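Local atomic coordinates of putative GH105 family protein (Salmonella enterica subsp. enterica serovar Paratyphi A, PDB entry 3QWT), a protein that is of unknown function but, as a possible glycoside hydrolase of family GH105, probably cleaves unsaturated uronyl residues from oligosaccharides. Residues 189-192 with 193-197; 215-219 with 220-224; 259-262 with 263-267; 77-80 with 81-85; 300-303 with 304-308. All coordinates share one frame; numbering follows the deposited sequence.

Interaction 1 of 5, residues 189-192 with 193-197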
# COMPACT_ATOMS: atom_id res chain seq x y z
N GLU A 189 -8.27 -15.73 10.64
CA GLU A 189 -7.99 -17.12 11.02
C GLU A 189 -9.27 -17.94 11.01
O GLU A 189 -9.25 -19.10 10.61
CB GLU A 189 -7.39 -17.24 12.42
CG GLU A 189 -6.13 -16.46 12.64
CD GLU A 189 -6.39 -14.97 12.94
OE1 GLU A 189 -7.55 -14.49 12.80
OE2 GLU A 189 -5.42 -14.27 13.32
N TYR A 190 -10.37 -17.34 11.47
CA TYR A 190 -11.65 -18.05 11.54
C TYR A 190 -12.08 -18.43 10.13
O TYR A 190 -12.60 -19.52 9.88
CB TYR A 190 -12.75 -17.19 12.15
CG TYR A 190 -12.56 -16.83 13.60
CD1 TYR A 190 -11.49 -17.32 14.35
CD2 TYR A 190 -13.48 -15.99 14.24
CE1 TYR A 190 -11.33 -16.97 15.70
CE2 TYR A 190 -13.32 -15.62 15.56
CZ TYR A 190 -12.26 -16.12 16.29
OH TYR A 190 -12.15 -15.75 17.61
N VAL A 191 -11.89 -17.50 9.20
CA VAL A 191 -12.30 -17.71 7.83
C VAL A 191 -11.42 -18.75 7.15
O VAL A 191 -11.90 -19.54 6.35
CB VAL A 191 -12.25 -16.40 7.04
CG1 VAL A 191 -12.58 -16.66 5.58
CG2 VAL A 191 -13.20 -15.38 7.66
N GLU A 192 -10.13 -18.74 7.48
CA GLU A 192 -9.20 -19.72 6.92
C GLU A 192 -9.61 -21.11 7.40
O GLU A 192 -9.69 -22.06 6.61
CB GLU A 192 -7.73 -19.42 7.29
CG GLU A 192 -7.06 -18.34 6.45
CD GLU A 192 -7.41 -18.42 4.95
OE1 GLU A 192 -8.29 -17.64 4.52
OE2 GLU A 192 -6.82 -19.24 4.19
N GLU A 193 -9.90 -21.21 8.69
CA GLU A 193 -10.34 -22.47 9.26
C GLU A 193 -11.60 -22.94 8.55
O GLU A 193 -11.75 -24.11 8.21
CB GLU A 193 -10.62 -22.29 10.76
CG GLU A 193 -11.23 -23.52 11.41
CD GLU A 193 -10.31 -24.74 11.41
OE1 GLU A 193 -10.81 -25.87 11.60
OE2 GLU A 193 -9.08 -24.58 11.23
N ALA A 194 -12.52 -22.00 8.33
CA ALA A 194 -13.80 -22.32 7.70
C ALA A 194 -13.63 -22.89 6.27
O ALA A 194 -14.26 -23.87 5.90
CB ALA A 194 -14.70 -21.08 7.71
N THR A 195 -12.77 -22.26 5.49
CA THR A 195 -12.46 -22.71 4.14
C THR A 195 -11.84 -24.08 4.15
O THR A 195 -12.20 -24.94 3.34
CB THR A 195 -11.48 -21.75 3.48
OG1 THR A 195 -12.07 -20.45 3.52
CG2 THR A 195 -11.20 -22.15 2.02
N TYR A 196 -10.88 -24.28 5.05
CA TYR A 196 -10.28 -25.59 5.18
C TYR A 196 -11.35 -26.64 5.50
O TYR A 196 -11.38 -27.71 4.89
CB TYR A 196 -9.16 -25.61 6.20
CG TYR A 196 -8.59 -26.98 6.43
CD1 TYR A 196 -7.68 -27.53 5.53
CD2 TYR A 196 -8.99 -27.76 7.52
CE1 TYR A 196 -7.14 -28.79 5.72
CE2 TYR A 196 -8.45 -29.03 7.73
CZ TYR A 196 -7.53 -29.54 6.81
OH TYR A 196 -7.00 -30.79 6.99
N GLN A 197 -12.24 -26.33 6.43
CA GLN A 197 -13.28 -27.29 6.75
C GLN A 197 -14.11 -27.64 5.50
O GLN A 197 -14.45 -28.81 5.28
CB GLN A 197 -14.15 -26.81 7.91
CG GLN A 197 -13.44 -26.84 9.27
CD GLN A 197 -12.94 -28.24 9.62
OE1 GLN A 197 -13.57 -29.25 9.27
NE2 GLN A 197 -11.78 -28.31 10.29
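Glu193, the first residue of 193-197, gives its N-H to Glu189 O at 2.9 Å, one turn back along helix 188-205. Its own side chain leaves this turn: CG is anti to the backbone N (chi1 174°), the chain bends at chi2, and the carboxylate divides its partners. Glu193 OE1 takes a bond from Gln197 NE2 (2.9 Å) on its syn side, out of the carboxylate plane, and a salt bridge from Arg147, while OE2 bridges to Arg258 of the second subunit. Buried between two arginines, this carboxylate would be expected to stay ionised. Ala194 comes next, its N bonding to Tyr190 O at 2.9 Å and its CB packing 3.4 Å from that same oxygen; Tyr190 itself sends its hydroxyl to Glu139. At Thr195 the pattern doubles. With chi1 at -57°, OG1 lies beside its own backbone N and bends back to Val191 O at 3.0 Å, and Thr195 N reaches the same oxygen from the opposite face of the carbonyl plane. One acceptor thus satisfies two donors. Tyr196 N completes the series, bonding to Glu192 O almost straight at 170°, while its ring makes a cation-pi contact with Arg258 of the second subunit. A helix packed on 131-143, 170-184 and 231-248, with charged and aromatic groups meeting another subunit, belongs to the packed helical wall of an alpha/alpha toroid.

Interaction 2 of 5, residues 215-219 with 220-224; sequences HGWSY and DGHHN
Ser218 and His223 form the antiparallel, hydrogen-bonded pair that closes a short beta hairpin running from strand 216-218 into the loop ahead of helix 231-248. Ser218 N reaches His223 O at 2.9 Å, whereas the return bond from His223 N to Ser218 O is weak. His222 and His223 both face Ser218, a G1 beta bulge, and Asp220 is the centre of an inverse gamma turn at the tip. Ser218 also bonds to the turn through its side chain: OG, anti to the backbone N (chi1 178°), accepts from Asp220 N at 3.1 Å, while CB lies over a face of the His223 imidazole. Trp217, Tyr219 and His222 form an aromatic cluster. His222 sets its CB 3.4 Å from Trp217 CH2, with the two ring planes 84° apart, and receives the edge of Tyr219 toward its imidazole face in an offset edge-to-face pair. Trp217 NE1 in turn sits over the centre of the Tyr219 ring, 3.2 Å above its plane. Further out, helix 188-205 backs the cluster: Asn204 ND2 donates to the Tyr219 hydroxyl, Leu200 and Leu205 pack on the rings, and Lys208 of the second subunit touches Trp217 and His222. Backbone bonds from Trp217 to Met166 and from Tyr219 to Gln164 join the strand to its neighbour 165-167. At the end away from the turn, a water accepts from Gly216 N and donates to Asn224 O, and Asn224 ND2, which also bonds to Asn204 O, reaches Gly216 O at 2.7 Å from above the carbonyl plane.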
# COMPACT_ATOMS: atom_id res chain seq x y z
N HIS A 215 -24.34 -38.48 3.43
CA HIS A 215 -24.66 -37.85 4.70
C HIS A 215 -23.44 -37.75 5.63
O HIS A 215 -23.12 -36.67 6.12
CB HIS A 215 -25.82 -38.56 5.42
CG HIS A 215 -26.24 -37.87 6.68
ND1 HIS A 215 -26.95 -38.51 7.68
CD2 HIS A 215 -26.06 -36.60 7.10
CE1 HIS A 215 -27.18 -37.65 8.66
NE2 HIS A 215 -26.65 -36.49 8.33
N GLY A 216 -22.77 -38.88 5.87
CA GLY A 216 -21.68 -38.91 6.82
C GLY A 216 -20.41 -39.63 6.38
O GLY A 216 -20.40 -40.40 5.40
N TRP A 217 -19.34 -39.37 7.13
CA TRP A 217 -18.03 -40.00 6.95
C TRP A 217 -17.44 -40.30 8.32
O TRP A 217 -17.55 -39.49 9.26
CB TRP A 217 -17.09 -39.06 6.19
CG TRP A 217 -15.63 -39.44 6.31
CD1 TRP A 217 -14.72 -38.91 7.16
CD2 TRP A 217 -14.94 -40.44 5.55
NE1 TRP A 217 -13.50 -39.51 6.99
CE2 TRP A 217 -13.62 -40.46 6.01
CE3 TRP A 217 -15.32 -41.33 4.55
CZ2 TRP A 217 -12.66 -41.33 5.48
CZ3 TRP A 217 -14.37 -42.19 4.03
CH2 TRP A 217 -13.06 -42.19 4.50
N SER A 218 -16.77 -41.43 8.44
CA SER A 218 -16.06 -41.73 9.67
C SER A 218 -14.61 -42.12 9.42
O SER A 218 -14.30 -42.93 8.54
CB SER A 218 -16.75 -42.84 10.46
OG SER A 218 -16.00 -43.12 11.62
N TYR A 219 -13.71 -41.53 10.21
CA TYR A 219 -12.30 -41.87 10.10
C TYR A 219 -12.00 -43.16 10.85
O TYR A 219 -10.91 -43.71 10.74
CB TYR A 219 -11.43 -40.73 10.59
CG TYR A 219 -11.13 -39.69 9.52
CD1 TYR A 219 -11.56 -38.38 9.65
CD2 TYR A 219 -10.42 -40.03 8.38
CE1 TYR A 219 -11.29 -37.43 8.68
CE2 TYR A 219 -10.14 -39.09 7.41
CZ TYR A 219 -10.57 -37.80 7.57
OH TYR A 219 -10.31 -36.86 6.60
N ASP A 220 -12.98 -43.64 11.60
CA ASP A 220 -12.85 -44.93 12.23
C ASP A 220 -13.43 -45.95 11.25
O ASP A 220 -14.61 -46.29 11.31
CB ASP A 220 -13.57 -44.93 13.57
CG ASP A 220 -13.61 -46.31 14.21
OD1 ASP A 220 -12.90 -47.22 13.71
OD2 ASP A 220 -14.34 -46.48 15.21
N GLY A 221 -12.60 -46.39 10.32
CA GLY A 221 -13.03 -47.35 9.32
C GLY A 221 -13.07 -46.74 7.93
O GLY A 221 -13.31 -47.44 6.96
N HIS A 222 -12.85 -45.43 7.84
CA HIS A 222 -12.88 -44.75 6.55
C HIS A 222 -14.04 -45.19 5.65
O HIS A 222 -13.82 -45.73 4.57
CB HIS A 222 -11.56 -44.94 5.81
CG HIS A 222 -10.38 -44.36 6.53
ND1 HIS A 222 -9.91 -44.89 7.71
CD2 HIS A 222 -9.60 -43.29 6.25
CE1 HIS A 222 -8.88 -44.16 8.12
NE2 HIS A 222 -8.68 -43.19 7.25
N HIS A 223 -15.26 -44.96 6.11
CA HIS A 223 -16.45 -45.29 5.33
C HIS A 223 -17.47 -44.15 5.40
O HIS A 223 -17.33 -43.21 6.20
CB HIS A 223 -17.07 -46.59 5.85
CG HIS A 223 -17.49 -46.52 7.28
ND1 HIS A 223 -18.68 -45.96 7.68
CD2 HIS A 223 -16.87 -46.92 8.42
CE1 HIS A 223 -18.78 -46.03 8.99
NE2 HIS A 223 -17.69 -46.61 9.47
N ASN A 224 -18.48 -44.23 4.53
CA ASN A 224 -19.59 -43.29 4.53
C ASN A 224 -20.89 -43.90 5.05
O ASN A 224 -21.97 -43.57 4.57
CB ASN A 224 -19.81 -42.70 3.14
CG ASN A 224 -18.70 -41.74 2.72
OD1 ASN A 224 -17.81 -42.10 1.96
ND2 ASN A 224 -18.74 -40.51 3.24
O HOH W 1 -23.74 -41.42 4.42

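Interaction 3 of 5, residues 259-262 with 263-267; sequences YLVQ and VLNAQ
The packing of Tyr259 on Val263 and the paired hydrogen bonds of Asn265 to Val261 O are contacts between successive turns within helix 255-272, one of the helices of the alpha/alpha toroid. They lie on different sides of the same coil and illustrate how a helix serves several neighbours at once. On the first side the tyrosine ring, its CG anti to the backbone N at chi1 -179°, passes obliquely across the valine, and Val263 CG2 lies 4.0 Å above the Tyr259 ring plane, offset toward its rim near CE2. Val202 of helix 188-205 packs on both, and Leu199 of the same chain and Leu199 of the second subunit on the tyrosine. Gln262 bends at chi2 and brings its amide back over the start of the turn, with NE2 3.4 Å from Val263 CG2. NE2 makes a weak bond to Tyr259 O, while OE1 accepts from Gln203 of the second subunit. The backbone underneath is regular: Leu264 N meets Leu260 O at 2.9 Å, and Ala266 N meets Gln262 O at 3.0 Å along an almost straight path. Val261 and Asn265 point the same way and lie side by side, CG1 of the valine 3.6 Å from Asn265 ND2. ND2 also donates to Tyr312 O in the loop after helix 294-309, so the one nitrogen serves two carbonyls, which fixes the amide's rotation. Val261 O receives Asn265 N at 2.9 Å on one face of its plane and Asn265 ND2 at 3.2 Å on the other.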
# COMPACT_ATOMS: atom_id res chain seq x y z
N TYR A 259 -13.57 -23.45 -7.35
CA TYR A 259 -13.71 -24.82 -6.89
C TYR A 259 -15.06 -25.02 -6.20
O TYR A 259 -15.71 -26.05 -6.36
CB TYR A 259 -12.55 -25.27 -6.00
CG TYR A 259 -12.68 -26.71 -5.55
CD1 TYR A 259 -12.46 -27.76 -6.44
CD2 TYR A 259 -13.04 -27.02 -4.25
CE1 TYR A 259 -12.58 -29.07 -6.04
CE2 TYR A 259 -13.16 -28.33 -3.83
CZ TYR A 259 -12.93 -29.35 -4.73
OH TYR A 259 -13.05 -30.66 -4.33
N LEU A 260 -15.50 -24.00 -5.47
CA LEU A 260 -16.79 -24.10 -4.77
C LEU A 260 -17.97 -24.01 -5.74
O LEU A 260 -18.96 -24.72 -5.59
CB LEU A 260 -16.92 -23.04 -3.68
CG LEU A 260 -15.95 -23.19 -2.51
CD1 LEU A 260 -16.17 -22.09 -1.47
CD2 LEU A 260 -16.07 -24.59 -1.90
N VAL A 261 -17.86 -23.12 -6.71
CA VAL A 261 -18.85 -23.02 -7.75
C VAL A 261 -18.99 -24.37 -8.46
O VAL A 261 -20.09 -24.78 -8.79
CB VAL A 261 -18.49 -21.92 -8.76
CG1 VAL A 261 -19.38 -22.01 -10.02
CG2 VAL A 261 -18.58 -20.54 -8.10
N GLN A 262 -17.87 -25.05 -8.66
CA GLN A 262 -17.87 -26.36 -9.31
C GLN A 262 -18.61 -27.42 -8.51
O GLN A 262 -19.40 -28.18 -9.06
CB GLN A 262 -16.44 -26.84 -9.57
CG GLN A 262 -16.37 -28.21 -10.24
CD GLN A 262 -16.33 -29.37 -9.24
OE1 GLN A 262 -16.65 -30.50 -9.59
NE2 GLN A 262 -15.91 -29.10 -8.02
N VAL A 263 -18.34 -27.47 -7.20
CA VAL A 263 -19.03 -28.40 -6.32
C VAL A 263 -20.54 -28.14 -6.30
O VAL A 263 -21.35 -29.07 -6.38
CB VAL A 263 -18.49 -28.30 -4.89
CG1 VAL A 263 -19.42 -29.07 -3.89
CG2 VAL A 263 -17.04 -28.77 -4.86
N LEU A 264 -20.89 -26.86 -6.22
CA LEU A 264 -22.29 -26.46 -6.25
C LEU A 264 -22.94 -26.92 -7.56
O LEU A 264 -24.02 -27.52 -7.57
CB LEU A 264 -22.43 -24.95 -6.10
CG LEU A 264 -23.89 -24.47 -6.11
CD1 LEU A 264 -24.63 -25.01 -4.90
CD2 LEU A 264 -23.97 -22.96 -6.13
N ASN A 265 -22.26 -26.65 -8.67
CA ASN A 265 -22.78 -27.03 -9.98
C ASN A 265 -23.03 -28.52 -10.14
O ASN A 265 -24.11 -28.94 -10.54
CB ASN A 265 -21.85 -26.53 -11.09
CG ASN A 265 -22.39 -25.30 -11.77
OD1 ASN A 265 -23.09 -25.40 -12.77
ND2 ASN A 265 -22.08 -24.13 -11.21
N ALA A 266 -22.02 -29.32 -9.81
CA ALA A 266 -22.15 -30.76 -9.88
C ALA A 266 -23.39 -31.19 -9.09
O ALA A 266 -24.12 -32.08 -9.52
CB ALA A 266 -20.90 -31.43 -9.35
N GLN A 267 -23.63 -30.56 -7.94
CA GLN A 267 -24.80 -30.91 -7.15
C GLN A 267 -26.10 -30.48 -7.83
O GLN A 267 -27.02 -31.25 -7.96
CB GLN A 267 -24.77 -30.35 -5.73
CG GLN A 267 -25.89 -30.94 -4.86
CD GLN A 267 -26.11 -30.20 -3.56
OE1 GLN A 267 -26.33 -28.98 -3.55
NE2 GLN A 267 -26.07 -30.93 -2.45

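Interaction 4 of 5, residues 77-80 with 81-85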
# COMPACT_ATOMS: atom_id res chain seq x y z
N TYR A 77 -34.11 -14.08 9.89
CA TYR A 77 -33.20 -12.97 9.68
C TYR A 77 -33.25 -12.55 8.22
O TYR A 77 -33.38 -11.37 7.91
CB TYR A 77 -31.75 -13.28 10.09
CG TYR A 77 -30.88 -12.08 9.83
CD1 TYR A 77 -30.97 -10.96 10.64
CD2 TYR A 77 -30.03 -12.03 8.73
CE1 TYR A 77 -30.21 -9.83 10.40
CE2 TYR A 77 -29.27 -10.89 8.46
CZ TYR A 77 -29.37 -9.79 9.31
OH TYR A 77 -28.63 -8.66 9.08
N HIS A 78 -33.18 -13.54 7.33
CA HIS A 78 -33.26 -13.29 5.89
C HIS A 78 -34.43 -12.38 5.53
O HIS A 78 -34.24 -11.32 4.92
CB HIS A 78 -33.30 -14.61 5.10
CG HIS A 78 -31.94 -15.11 4.72
ND1 HIS A 78 -31.40 -14.92 3.47
CD2 HIS A 78 -30.99 -15.74 5.45
CE1 HIS A 78 -30.18 -15.43 3.44
NE2 HIS A 78 -29.90 -15.93 4.63
N TYR A 79 -35.63 -12.77 5.93
CA TYR A 79 -36.77 -11.91 5.72
C TYR A 79 -36.54 -10.52 6.30
O TYR A 79 -36.76 -9.51 5.61
CB TYR A 79 -38.05 -12.53 6.28
CG TYR A 79 -39.30 -11.82 5.78
CD1 TYR A 79 -39.74 -12.00 4.47
CD2 TYR A 79 -40.04 -10.97 6.61
CE1 TYR A 79 -40.87 -11.35 4.00
CE2 TYR A 79 -41.17 -10.32 6.14
CZ TYR A 79 -41.58 -10.52 4.83
OH TYR A 79 -42.70 -9.88 4.34
N TYR A 80 -36.10 -10.45 7.55
CA TYR A 80 -35.88 -9.15 8.18
C TYR A 80 -34.87 -8.33 7.38
O TYR A 80 -35.08 -7.15 7.11
CB TYR A 80 -35.38 -9.30 9.63
CG TYR A 80 -34.74 -8.03 10.15
CD1 TYR A 80 -35.50 -6.89 10.39
CD2 TYR A 80 -33.38 -7.95 10.36
CE1 TYR A 80 -34.92 -5.71 10.84
CE2 TYR A 80 -32.79 -6.78 10.81
CZ TYR A 80 -33.56 -5.66 11.04
OH TYR A 80 -32.98 -4.50 11.49
N GLN A 81 -33.78 -8.97 6.99
CA GLN A 81 -32.73 -8.27 6.28
C GLN A 81 -33.23 -7.61 4.99
O GLN A 81 -32.83 -6.50 4.66
CB GLN A 81 -31.58 -9.22 5.97
CG GLN A 81 -30.41 -8.59 5.21
CD GLN A 81 -29.28 -9.57 4.99
OE1 GLN A 81 -29.47 -10.61 4.34
NE2 GLN A 81 -28.11 -9.28 5.56
N GLN A 82 -34.11 -8.31 4.27
CA GLN A 82 -34.64 -7.82 2.99
C GLN A 82 -35.70 -6.72 3.13
O GLN A 82 -35.69 -5.76 2.35
CB GLN A 82 -35.21 -8.98 2.17
CG GLN A 82 -35.76 -8.58 0.81
CD GLN A 82 -36.64 -9.67 0.22
OE1 GLN A 82 -37.85 -9.56 0.21
NE2 GLN A 82 -36.02 -10.75 -0.24
N THR A 83 -36.59 -6.85 4.11
CA THR A 83 -37.73 -5.95 4.23
C THR A 83 -37.73 -4.99 5.43
O THR A 83 -38.56 -4.08 5.48
CB THR A 83 -38.99 -6.74 4.41
OG1 THR A 83 -38.97 -7.31 5.72
CG2 THR A 83 -39.07 -7.85 3.34
N GLY A 84 -36.85 -5.21 6.40
CA GLY A 84 -36.81 -4.41 7.62
C GLY A 84 -37.99 -4.60 8.57
O GLY A 84 -38.19 -3.81 9.49
N ASP A 85 -38.77 -5.66 8.34
CA ASP A 85 -39.94 -6.02 9.15
C ASP A 85 -39.64 -6.14 10.65
O ASP A 85 -39.01 -7.10 11.09
CB ASP A 85 -40.51 -7.35 8.63
CG ASP A 85 -41.84 -7.72 9.27
OD1 ASP A 85 -42.81 -7.92 8.52
OD2 ASP A 85 -41.90 -7.82 10.51
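Helix 67-83 runs out here through successive bonds, from Gln81 N to Tyr77 O (a short 2.6 Å) as far as Gly84 N to Tyr80 O (2.7 Å), and Gly84 then leaves helical angles with positive phi. Tyr79 O takes Thr83 N and, from above its plane, Thr83 OG1 at 3.1 Å, besides a weak bond from Gln82 N. A chi1 of 72° sets Thr83 OG1 between the backbone N and the carbonyl carbon, where it can also accept from Asp85 N at 3.1 Å. That second bond makes an ST turn, and it leads directly to Asp85, the N-cap of helix 86-102, whose OD2 accepts from Met88 N. The sequence Thr-Gly-Asp is thus the short joint between two consecutive helices of the alpha/alpha toroid. The same threonine lays its CG2 over a face of the Tyr79 ring, 4.1 Å from the centroid, while Asp85 OD1 stands at the ring's edge, near its plane, and is itself bonded to Gln31. Tyr80 turns its CD1 edge to Asp85 O (3.6 Å) and sends its hydroxyl to Glu124. On another side of the coil, Gln81 is extended beyond CG. Its CB lies off-centre over the Tyr77 ring, and its amide, inclined 64° to that ring, brings Gln81 NE2 to the edge, 3.5 Å from Tyr77 CE2.

Interaction 5 of 5, residues 300-303 with 304-308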
# COMPACT_ATOMS: atom_id res chain seq x y z
N PHE A 300 -33.09 -26.56 -1.10
CA PHE A 300 -32.72 -26.70 -2.50
C PHE A 300 -33.24 -25.51 -3.30
O PHE A 300 -32.50 -24.88 -4.04
CB PHE A 300 -33.29 -27.99 -3.04
CG PHE A 300 -32.58 -29.21 -2.56
CD1 PHE A 300 -31.23 -29.16 -2.22
CD2 PHE A 300 -33.24 -30.43 -2.44
CE1 PHE A 300 -30.56 -30.29 -1.79
CE2 PHE A 300 -32.58 -31.56 -2.01
CZ PHE A 300 -31.24 -31.50 -1.68
N ALA A 301 -34.52 -25.20 -3.12
CA ALA A 301 -35.11 -24.08 -3.82
C ALA A 301 -34.29 -22.83 -3.54
O ALA A 301 -33.89 -22.12 -4.46
CB ALA A 301 -36.55 -23.87 -3.36
N TYR A 302 -34.02 -22.58 -2.27
CA TYR A 302 -33.26 -21.39 -1.90
C TYR A 302 -31.93 -21.31 -2.65
O TYR A 302 -31.66 -20.33 -3.35
CB TYR A 302 -33.00 -21.36 -0.40
CG TYR A 302 -32.04 -20.25 -0.00
CD1 TYR A 302 -32.48 -18.93 0.09
CD2 TYR A 302 -30.70 -20.51 0.25
CE1 TYR A 302 -31.61 -17.92 0.44
CE2 TYR A 302 -29.83 -19.51 0.60
CZ TYR A 302 -30.28 -18.21 0.70
OH TYR A 302 -29.41 -17.20 1.05
N GLY A 303 -31.11 -22.34 -2.51
CA GLY A 303 -29.77 -22.34 -3.08
C GLY A 303 -29.78 -22.20 -4.58
O GLY A 303 -29.01 -21.41 -5.15
N ILE A 304 -30.64 -22.97 -5.23
CA ILE A 304 -30.72 -22.93 -6.68
C ILE A 304 -31.14 -21.54 -7.13
O ILE A 304 -30.58 -20.99 -8.07
CB ILE A 304 -31.67 -24.00 -7.21
CG1 ILE A 304 -31.12 -25.38 -6.86
CG2 ILE A 304 -31.85 -23.85 -8.72
CD1 ILE A 304 -32.04 -26.55 -7.25
N LEU A 305 -32.11 -20.95 -6.44
CA LEU A 305 -32.51 -19.58 -6.75
C LEU A 305 -31.34 -18.63 -6.60
O LEU A 305 -31.08 -17.82 -7.48
CB LEU A 305 -33.63 -19.14 -5.81
CG LEU A 305 -35.04 -19.57 -6.18
CD1 LEU A 305 -36.02 -19.22 -5.06
CD2 LEU A 305 -35.42 -18.92 -7.50
N LYS A 306 -30.64 -18.72 -5.47
CA LYS A 306 -29.57 -17.77 -5.19
C LYS A 306 -28.40 -17.99 -6.14
O LYS A 306 -27.79 -17.04 -6.61
CB LYS A 306 -29.11 -17.89 -3.74
CG LYS A 306 -28.20 -16.73 -3.31
CD LYS A 306 -27.88 -16.80 -1.83
CE LYS A 306 -26.99 -15.64 -1.41
NZ LYS A 306 -27.14 -15.39 0.04
N ALA A 307 -28.11 -19.25 -6.45
CA ALA A 307 -27.03 -19.56 -7.36
C ALA A 307 -27.34 -19.05 -8.78
O ALA A 307 -26.44 -18.70 -9.53
CB ALA A 307 -26.73 -21.05 -7.36
N VAL A 308 -28.62 -19.00 -9.13
CA VAL A 308 -28.96 -18.43 -10.42
C VAL A 308 -28.79 -16.92 -10.33
O VAL A 308 -28.13 -16.28 -11.17
CB VAL A 308 -30.39 -18.78 -10.89
CG1 VAL A 308 -30.80 -17.91 -12.07
CG2 VAL A 308 -30.50 -20.27 -11.27
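Ile304 on Phe300 and Ala307 on Gly303 make the tight side of this helix, each pressed close to the turn before it, while Tyr302 and Lys306 reach out together on the polar side. Ile304 N bonds to Phe300 O at 2.9 Å. With its CG1 beside the backbone N (chi1 -63°), Ile304 also brings that carbon to 3.2 Å from Phe300 O. Ala307 follows suit at Gly303, its N 2.7 Å and its CB 3.2 Å from Gly303 O. Outward, these small and branched side chains fit against Leu264 and Ile268 of helix 255-272 and against Val320 and Ala321 of helix 318-330. Leu305 marks the partly exposed side, though it too packs on Ala321 and on Glu375. Tyr302 and Lys306, a turn apart, lie alongside each other and point the same way. The lysine chain is extended throughout, carrying Lys306 CD to 3.3 Å from Tyr302 OH. Asp243 OD1 receives both the tyrosine hydroxyl and the ammonium group, and Glu246 adds a second salt bridge, so the buried positive charge is probably well balanced. A glycerol, probably from the crystallisation liquor, is bonded to NZ as well, which suggests that this polar end can be reached by a small molecule. A helix closely wedged among neighbours on one side, with a polar pair meeting helix 231-248 on another, is in keeping with the interior of an alpha/alpha toroid.

How the interactions relate
From the N terminus the order is interaction 4, then 1, 2, 3 and 5, strictly in series: none encloses or crosses another. Interactions 1, 3, 4 and 5 are turns of single helices, 4 also forming the joint into helix 86-102; only interaction 2 closes a loop, its hairpin tip. In space, contacts join some of them. Interaction 4 meets interaction 5, far along the chain, where His78 CE1 lies 3.1 Å from Tyr302 OH; interactions 3 and 5, on successive helices, pack through Leu264 CD2 and Ala307 CB, 3.6 Å apart. Interactions 2 and 4 occupy opposite sides of the chain's centre, about 39 Å between centres. Interactions 1, 2 and 3 all touch the second subunit.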